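Local coordinates for DNA replication regulator protein HobA (Helicobacter pylori, PDB 2UVP) that is required for the initiation of DNA replication and increases binding of the initiator DnaA to the oriC region, at residues G22-Q27 with D158-Y163; R64-N69 with K164-F169; E82-S87 with V179-V184. All coordinates share one frame; numbering follows the deposited sequence.

From the N terminus, helix 10-28 reaches contact 1 first, where 22-27 meets 158-163, closing a loop of 130 residues. The start of helix 65-75 packs on 164-169 in contact 2 (94 residues between), and the loop before strand 88-90 meets 179-184 in contact 3 (91 residues). The second segments follow in the same order, so each pair of contacts crosses and none nests. Contacts 1 and 2 touch through a salt bridge, their centres about 15 Å apart; the centres of contacts 2 and 3 are about 21 Å apart. Helix 10-28, helix 65-75 and the loop before strand 88-90 are thus joined to helix 161-180, at its beginning, N-terminal half and C-terminal end.

Contact 1 (G22-Q27 with D158-Y163); sequences GEFIAQ and DSLLDY. With CA (calcium ion), chain K.
Phe24 and Leu160 carry the apolar part of this contact. The ring of Phe24 presents its CD1-CE1 side to the branched end of Leu160, with CE1 3.7 Å from Leu160 CD1, and the two side chains meet at a slant. With CG anti to the backbone N (chi1 -173°), Phe24 extends its ring toward the 158-163 turn. One residue on, Ile25 sets CG1 4.2 Å from Leu160 CD2 and brings CD1 to the hydroxyl end of Tyr163, 3.9 Å from Tyr163 CZ, the two side chains crossing at about a right angle.

Polar groups do not bridge the segments by hydrogen bonds; Ser159 OG merely rests 3.6 Å from Phe24 CE1. Within 158-163, Leu160 N donates to Asp158 OD1 over 2.8 Å, approaching from above the carboxylate plane, while Leu161 N bonds to Asp158 O. The other oxygen, Asp158 OD2, forms a salt bridge with Lys164.

Glu23 takes no part in the packing against 158-163; its OE1 binds calcium at 2.6 Å, with a water and Glu33 of the second subunit also on the ion. Ile25 packs on Ile25 of that subunit, so it belongs to a subunit interface as well. The turn combines an Asx turn with a type I beta turn, with Leu160 at the N-cap position of helix 161-180.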
# COMPACT_ATOMS: atom_id res chain seq x y z
N GLY C 22 -22.00 25.79 -3.94
CA GLY C 22 -21.79 26.03 -5.35
C GLY C 22 -21.52 27.48 -5.67
O GLY C 22 -20.74 27.80 -6.57
N GLU C 23 -22.17 28.38 -4.95
CA GLU C 23 -21.99 29.80 -5.22
C GLU C 23 -20.62 30.30 -4.79
O GLU C 23 -20.00 31.13 -5.46
CB GLU C 23 -23.16 30.61 -4.65
CG GLU C 23 -24.42 30.36 -5.52
CD GLU C 23 -25.72 30.92 -4.94
OE1 GLU C 23 -26.78 30.70 -5.58
OE2 GLU C 23 -25.69 31.57 -3.88
N PHE C 24 -20.09 29.72 -3.71
CA PHE C 24 -18.74 30.10 -3.29
C PHE C 24 -17.73 29.60 -4.34
O PHE C 24 -16.81 30.32 -4.72
CB PHE C 24 -18.40 29.54 -1.92
CG PHE C 24 -17.09 30.05 -1.39
CD1 PHE C 24 -16.05 29.17 -1.10
CD2 PHE C 24 -16.89 31.42 -1.19
CE1 PHE C 24 -14.82 29.63 -0.61
CE2 PHE C 24 -15.66 31.91 -0.70
CZ PHE C 24 -14.62 31.00 -0.41
N ILE C 25 -17.91 28.36 -4.81
CA ILE C 25 -17.11 27.86 -5.94
C ILE C 25 -17.15 28.83 -7.12
O ILE C 25 -16.13 29.17 -7.71
CB ILE C 25 -17.50 26.40 -6.33
CG1 ILE C 25 -16.97 25.46 -5.24
CG2 ILE C 25 -16.98 26.00 -7.75
CD1 ILE C 25 -17.69 24.11 -5.15
N ALA C 26 -18.35 29.29 -7.47
CA ALA C 26 -18.44 30.22 -8.61
C ALA C 26 -17.68 31.52 -8.32
O ALA C 26 -16.95 32.02 -9.18
CB ALA C 26 -19.92 30.53 -8.96
N GLN C 27 -17.87 32.07 -7.13
CA GLN C 27 -17.23 33.34 -6.80
C GLN C 27 -15.73 33.24 -7.06
O GLN C 27 -15.14 34.12 -7.68
CB GLN C 27 -17.51 33.72 -5.35
CG GLN C 27 -17.00 35.10 -4.97
CD GLN C 27 -17.16 35.41 -3.50
OE1 GLN C 27 -18.01 36.23 -3.12
NE2 GLN C 27 -16.35 34.76 -2.65
N ASP C 158 -6.98 27.32 2.64
CA ASP C 158 -8.01 27.67 1.67
C ASP C 158 -9.01 26.53 1.67
O ASP C 158 -8.63 25.39 1.43
CB ASP C 158 -7.33 27.75 0.31
CG ASP C 158 -8.27 28.09 -0.82
OD1 ASP C 158 -9.51 28.18 -0.67
OD2 ASP C 158 -7.71 28.32 -1.92
N SER C 159 -10.29 26.83 1.92
CA SER C 159 -11.30 25.77 1.96
C SER C 159 -11.46 25.12 0.58
O SER C 159 -11.91 23.98 0.49
CB SER C 159 -12.65 26.28 2.45
OG SER C 159 -13.15 27.28 1.58
N LEU C 160 -11.01 25.81 -0.46
CA LEU C 160 -11.11 25.27 -1.83
C LEU C 160 -9.83 24.59 -2.34
O LEU C 160 -9.75 24.23 -3.51
CB LEU C 160 -11.55 26.37 -2.80
CG LEU C 160 -12.90 27.02 -2.46
CD1 LEU C 160 -13.19 28.05 -3.56
CD2 LEU C 160 -14.02 25.98 -2.33
N LEU C 161 -8.85 24.42 -1.45
CA LEU C 161 -7.53 23.89 -1.83
C LEU C 161 -7.65 22.61 -2.66
O LEU C 161 -6.99 22.49 -3.68
CB LEU C 161 -6.66 23.60 -0.59
CG LEU C 161 -5.31 22.90 -0.90
CD1 LEU C 161 -4.48 23.73 -1.79
CD2 LEU C 161 -4.56 22.61 0.41
N ASP C 162 -8.50 21.68 -2.21
CA ASP C 162 -8.59 20.35 -2.86
C ASP C 162 -9.01 20.50 -4.34
O ASP C 162 -8.49 19.82 -5.23
CB ASP C 162 -9.53 19.44 -2.08
CG ASP C 162 -9.00 19.09 -0.69
OD1 ASP C 162 -7.77 19.26 -0.46
OD2 ASP C 162 -9.79 18.63 0.15
N TYR C 163 -9.97 21.38 -4.60
CA TYR C 163 -10.37 21.63 -5.98
C TYR C 163 -9.25 22.28 -6.78
O TYR C 163 -9.06 21.99 -7.98
CB TYR C 163 -11.52 22.59 -6.00
CG TYR C 163 -12.75 22.19 -5.21
CD1 TYR C 163 -13.60 21.20 -5.66
CD2 TYR C 163 -13.09 22.88 -4.05
CE1 TYR C 163 -14.76 20.85 -4.96
CE2 TYR C 163 -14.26 22.56 -3.35
CZ TYR C 163 -15.09 21.54 -3.81
OH TYR C 163 -16.26 21.26 -3.15
CA CA K . -27.48 29.36 -7.71
O HOH W 1 -29.75 29.49 -6.43

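Contact 2 (R64-N69 with K164-F169); sequences RHWFLN and KLLQLF
Phe67 lies against Leu165 with one ring face turned to the leucine. Leu165 CB sits over that face, 3.9 Å from the ring centroid and 16° off the normal, a CH-pi contact. A chi1 of -173° swings the Phe67 ring away from its own backbone N and over to helix 161-180, where CZ is 3.3 Å from Leu165 O. That oxygen already accepts the backbone N-H of Phe169. At the ring's edge, near its plane, Phe169 CB lies 4.0 Å from Phe67 CZ.

Trp66 is turned differently. Its six-membered ring brings CZ2 to 4.0 Å from Leu165 CD1, the two side chains set obliquely to each other, while Leu166 CD2 stands at the indole edge, 4.2 Å from CZ3. Phe67 CB, from the same helix as the tryptophan, lies over one indole face, toward its rim.

Arg64 adds its aliphatic part: CG is 4.1 Å from Leu165 CD1, with the side chains at about a right angle. Bends at chi2 and chi3 take the guanidinium to another partner, Asp61.

The short helical segments run nearly parallel, 23° between their directions, with axes 11.4 Å apart. Strand 116-121 meets both helices, Val121 touching Phe67 and Leu165, and Trp119 touching Phe169. Across the subunit boundary, Tyr70 of the second subunit meets Trp66 edge-to-face, and Leu166 packs on its counterpart there. The contact therefore joins helices 65-75 and 161-180 beside the parallel sheet and, through Trp66 and Leu166, takes part in a subunit interface.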
# COMPACT_ATOMS: atom_id res chain seq x y z
N ARG C 64 -2.03 14.81 1.62
CA ARG C 64 -2.21 14.80 0.16
C ARG C 64 -1.77 13.49 -0.46
O ARG C 64 -1.55 13.43 -1.69
CB ARG C 64 -1.40 15.93 -0.51
CG ARG C 64 -2.08 17.22 -0.56
CD ARG C 64 -1.61 17.92 0.75
NE ARG C 64 -2.76 18.49 1.33
CZ ARG C 64 -2.83 19.27 2.39
NH1 ARG C 64 -1.80 19.59 3.19
NH2 ARG C 64 -4.04 19.73 2.65
N HIS C 65 -1.64 12.43 0.33
CA HIS C 65 -1.40 11.15 -0.31
C HIS C 65 -2.41 10.84 -1.41
O HIS C 65 -2.05 10.26 -2.41
CB HIS C 65 -1.31 9.99 0.70
CG HIS C 65 -0.12 10.06 1.61
ND1 HIS C 65 0.07 9.16 2.65
CD2 HIS C 65 0.94 10.91 1.64
CE1 HIS C 65 1.20 9.46 3.27
NE2 HIS C 65 1.75 10.50 2.68
N TRP C 66 -3.68 11.20 -1.20
CA TRP C 66 -4.70 10.99 -2.22
C TRP C 66 -4.32 11.66 -3.54
O TRP C 66 -4.66 11.16 -4.63
CB TRP C 66 -6.08 11.50 -1.76
CG TRP C 66 -6.18 12.99 -1.54
CD1 TRP C 66 -5.95 13.66 -0.38
CD2 TRP C 66 -6.51 13.97 -2.52
NE1 TRP C 66 -6.11 15.01 -0.56
CE2 TRP C 66 -6.48 15.23 -1.86
CE3 TRP C 66 -6.85 13.91 -3.88
CZ2 TRP C 66 -6.76 16.43 -2.53
CZ3 TRP C 66 -7.17 15.09 -4.53
CH2 TRP C 66 -7.10 16.34 -3.86
N PHE C 67 -3.71 12.83 -3.44
CA PHE C 67 -3.37 13.60 -4.62
C PHE C 67 -2.13 13.03 -5.34
O PHE C 67 -2.08 13.02 -6.58
CB PHE C 67 -3.21 15.08 -4.29
CG PHE C 67 -3.03 15.97 -5.51
CD1 PHE C 67 -4.03 16.09 -6.48
CD2 PHE C 67 -1.87 16.70 -5.66
CE1 PHE C 67 -3.82 16.93 -7.60
CE2 PHE C 67 -1.65 17.52 -6.77
CZ PHE C 67 -2.63 17.64 -7.72
N LEU C 68 -1.18 12.52 -4.56
CA LEU C 68 -0.09 11.70 -5.10
C LEU C 68 -0.67 10.55 -5.94
O LEU C 68 -0.29 10.34 -7.09
CB LEU C 68 0.76 11.13 -3.96
CG LEU C 68 2.23 10.75 -4.21
CD1 LEU C 68 2.70 9.73 -3.19
CD2 LEU C 68 2.62 10.39 -5.61
N ASN C 69 -1.63 9.82 -5.36
CA ASN C 69 -2.30 8.70 -6.05
C ASN C 69 -2.92 9.20 -7.36
O ASN C 69 -2.76 8.59 -8.42
CB ASN C 69 -3.37 8.12 -5.13
CG ASN C 69 -4.02 6.85 -5.67
OD1 ASN C 69 -4.36 6.76 -6.84
ND2 ASN C 69 -4.21 5.88 -4.79
N LYS C 164 -8.52 23.19 -6.14
CA LYS C 164 -7.45 23.90 -6.84
C LYS C 164 -6.35 22.91 -7.22
O LYS C 164 -5.73 23.04 -8.26
CB LYS C 164 -6.89 25.03 -5.98
CG LYS C 164 -7.92 26.18 -5.78
CD LYS C 164 -7.32 27.39 -5.05
CE LYS C 164 -8.44 28.48 -4.94
NZ LYS C 164 -7.97 29.61 -4.10
N LEU C 165 -6.12 21.91 -6.38
CA LEU C 165 -5.12 20.87 -6.73
C LEU C 165 -5.55 20.14 -8.01
O LEU C 165 -4.73 19.94 -8.92
CB LEU C 165 -4.93 19.89 -5.57
CG LEU C 165 -4.19 20.52 -4.37
CD1 LEU C 165 -4.23 19.48 -3.23
CD2 LEU C 165 -2.72 20.90 -4.74
N LEU C 166 -6.82 19.73 -8.07
CA LEU C 166 -7.36 19.07 -9.27
C LEU C 166 -7.20 19.99 -10.47
O LEU C 166 -6.77 19.57 -11.56
CB LEU C 166 -8.84 18.70 -9.10
CG LEU C 166 -9.24 17.65 -8.06
CD1 LEU C 166 -10.74 17.41 -8.17
CD2 LEU C 166 -8.47 16.35 -8.32
N GLN C 167 -7.54 21.26 -10.27
CA GLN C 167 -7.53 22.22 -11.37
C GLN C 167 -6.11 22.43 -11.91
O GLN C 167 -5.88 22.42 -13.11
CB GLN C 167 -8.14 23.55 -10.90
CG GLN C 167 -8.31 24.52 -12.09
CD GLN C 167 -8.89 25.85 -11.67
OE1 GLN C 167 -9.41 26.01 -10.54
NE2 GLN C 167 -8.78 26.83 -12.57
N LEU C 168 -5.15 22.58 -11.01
CA LEU C 168 -3.75 22.74 -11.42
C LEU C 168 -3.24 21.47 -12.14
O LEU C 168 -2.50 21.54 -13.15
CB LEU C 168 -2.87 23.06 -10.21
CG LEU C 168 -3.06 24.48 -9.68
CD1 LEU C 168 -2.41 24.58 -8.29
CD2 LEU C 168 -2.49 25.51 -10.69
N PHE C 169 -3.64 20.30 -11.63
CA PHE C 169 -3.23 19.09 -12.30
C PHE C 169 -3.80 19.03 -13.72
O PHE C 169 -3.11 18.69 -14.67
CB PHE C 169 -3.64 17.81 -11.57
CG PHE C 169 -3.23 16.59 -12.33
CD1 PHE C 169 -1.92 16.13 -12.24
CD2 PHE C 169 -4.10 15.98 -13.24
CE1 PHE C 169 -1.50 15.06 -13.00
CE2 PHE C 169 -3.68 14.89 -14.00
CZ PHE C 169 -2.37 14.43 -13.88

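Contact 3 (E82-S87 with V179-V184); sequences ERPLLS and VLYNKV
The Tyr181 ring reaches 82-87 with its hydroxyl end rather than laying a face on it: OH is 3.8 Å from Arg83 CA and 4.1 Å from Pro84 CD. Elsewhere the ring meets Phe177 edge-to-face. The guanidinium of Arg83 is turned 76° from the tyrosine plane, and the two side chains cross at about a right angle. It is the aliphatic part of Arg83 that comes near, CG lying 4.1 Å from Tyr181 OH, whereas NH2 binds the carbonyl oxygen of Leu75.

Leu180 makes the apolar half. Its CD1 lies 4.3 Å from Leu86 CD2 and 4.4 Å from Pro84 CG, reaching both from the last turn of helix 161-180. That helix ends in a Schellman motif with Asn182, at positive phi, in the C-prime position.

No direct hydrogen bond joins the segments. A water lies between them instead, bonding to Tyr181 OH at 2.8 Å and donating to Glu82 O at 2.5 Å, a distance short enough to be doubtful in detail. Loose apolar touches and a bridging water, at the surface of the chain but with Leu86 buried, imply a modest contact between the loop before strand 88-90 and the helix end.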
# COMPACT_ATOMS: atom_id res chain seq x y z
N GLU C 82 -3.43 5.34 -26.76
CA GLU C 82 -2.33 5.74 -27.64
C GLU C 82 -1.25 6.53 -26.91
O GLU C 82 -0.27 6.94 -27.53
CB GLU C 82 -2.85 6.56 -28.82
CG GLU C 82 -2.32 6.08 -30.15
CD GLU C 82 -2.58 4.61 -30.35
OE1 GLU C 82 -3.76 4.19 -30.31
OE2 GLU C 82 -1.59 3.86 -30.52
N ARG C 83 -1.43 6.75 -25.61
CA ARG C 83 -0.53 7.61 -24.84
C ARG C 83 0.84 6.96 -24.64
O ARG C 83 0.93 5.72 -24.57
CB ARG C 83 -1.09 7.87 -23.45
CG ARG C 83 -2.43 8.57 -23.39
CD ARG C 83 -3.06 8.38 -22.00
NE ARG C 83 -2.28 9.04 -20.95
CZ ARG C 83 -2.61 10.21 -20.41
NH1 ARG C 83 -3.70 10.86 -20.83
NH2 ARG C 83 -1.86 10.74 -19.45
N PRO C 84 1.88 7.79 -24.47
CA PRO C 84 3.20 7.25 -24.07
C PRO C 84 3.13 6.77 -22.61
O PRO C 84 2.20 7.15 -21.87
CB PRO C 84 4.11 8.48 -24.15
CG PRO C 84 3.19 9.63 -23.93
CD PRO C 84 1.89 9.26 -24.54
N LEU C 85 4.08 5.93 -22.21
CA LEU C 85 4.18 5.53 -20.82
C LEU C 85 5.14 6.54 -20.19
O LEU C 85 6.34 6.50 -20.45
CB LEU C 85 4.73 4.11 -20.71
CG LEU C 85 4.98 3.61 -19.29
CD1 LEU C 85 3.73 3.43 -18.45
CD2 LEU C 85 5.79 2.32 -19.35
N LEU C 86 4.60 7.45 -19.37
CA LEU C 86 5.38 8.56 -18.86
C LEU C 86 6.26 8.14 -17.69
O LEU C 86 5.86 7.31 -16.87
CB LEU C 86 4.45 9.69 -18.41
CG LEU C 86 3.68 10.36 -19.56
CD1 LEU C 86 2.62 11.33 -18.96
CD2 LEU C 86 4.63 11.10 -20.48
N SER C 87 7.45 8.73 -17.62
CA SER C 87 8.41 8.34 -16.56
C SER C 87 8.05 9.05 -15.26
O SER C 87 8.51 10.16 -15.01
CB SER C 87 9.84 8.66 -16.97
OG SER C 87 10.74 8.21 -15.95
N VAL C 179 1.74 20.12 -25.75
CA VAL C 179 3.05 20.19 -26.36
C VAL C 179 3.50 18.85 -26.93
O VAL C 179 4.04 18.83 -28.06
CB VAL C 179 4.18 21.01 -25.60
CG1 VAL C 179 3.71 21.85 -24.43
CG2 VAL C 179 5.52 20.30 -25.48
N LEU C 180 3.28 17.75 -26.21
CA LEU C 180 3.72 16.43 -26.73
C LEU C 180 3.13 16.11 -28.09
O LEU C 180 3.80 15.46 -28.91
CB LEU C 180 3.40 15.27 -25.78
CG LEU C 180 4.03 15.29 -24.39
CD1 LEU C 180 3.77 13.96 -23.64
CD2 LEU C 180 5.55 15.66 -24.47
N TYR C 181 1.89 16.54 -28.30
CA TYR C 181 1.14 16.22 -29.53
C TYR C 181 1.27 17.33 -30.60
O TYR C 181 0.53 17.35 -31.59
CB TYR C 181 -0.32 15.91 -29.20
CG TYR C 181 -0.55 14.59 -28.47
CD1 TYR C 181 0.46 13.62 -28.38
CD2 TYR C 181 -1.80 14.29 -27.92
CE1 TYR C 181 0.24 12.41 -27.72
CE2 TYR C 181 -2.03 13.08 -27.27
CZ TYR C 181 -1.01 12.15 -27.17
OH TYR C 181 -1.25 10.95 -26.52
N ASN C 182 2.25 18.22 -30.41
CA ASN C 182 2.55 19.30 -31.36
C ASN C 182 1.33 20.23 -31.62
O ASN C 182 1.17 20.78 -32.72
CB ASN C 182 3.11 18.72 -32.70
CG ASN C 182 4.62 18.47 -32.68
OD1 ASN C 182 5.15 17.75 -33.55
ND2 ASN C 182 5.33 19.08 -31.76
N LYS C 183 0.48 20.42 -30.62
CA LYS C 183 -0.63 21.38 -30.76
C LYS C 183 -0.17 22.79 -30.47
O LYS C 183 -0.74 23.77 -30.98
CB LYS C 183 -1.79 21.03 -29.82
CG LYS C 183 -2.53 19.76 -30.15
CD LYS C 183 -3.69 19.51 -29.19
CE LYS C 183 -4.93 20.40 -29.53
NZ LYS C 183 -6.15 20.08 -28.69
N VAL C 184 0.85 22.90 -29.62
CA VAL C 184 1.41 24.19 -29.25
C VAL C 184 2.93 24.11 -29.21
O VAL C 184 3.50 23.02 -29.01
CB VAL C 184 0.85 24.74 -27.90
CG1 VAL C 184 -0.68 24.61 -27.84
CG2 VAL C 184 1.49 24.05 -26.70
O HOH W 2 0.56 9.27 -27.92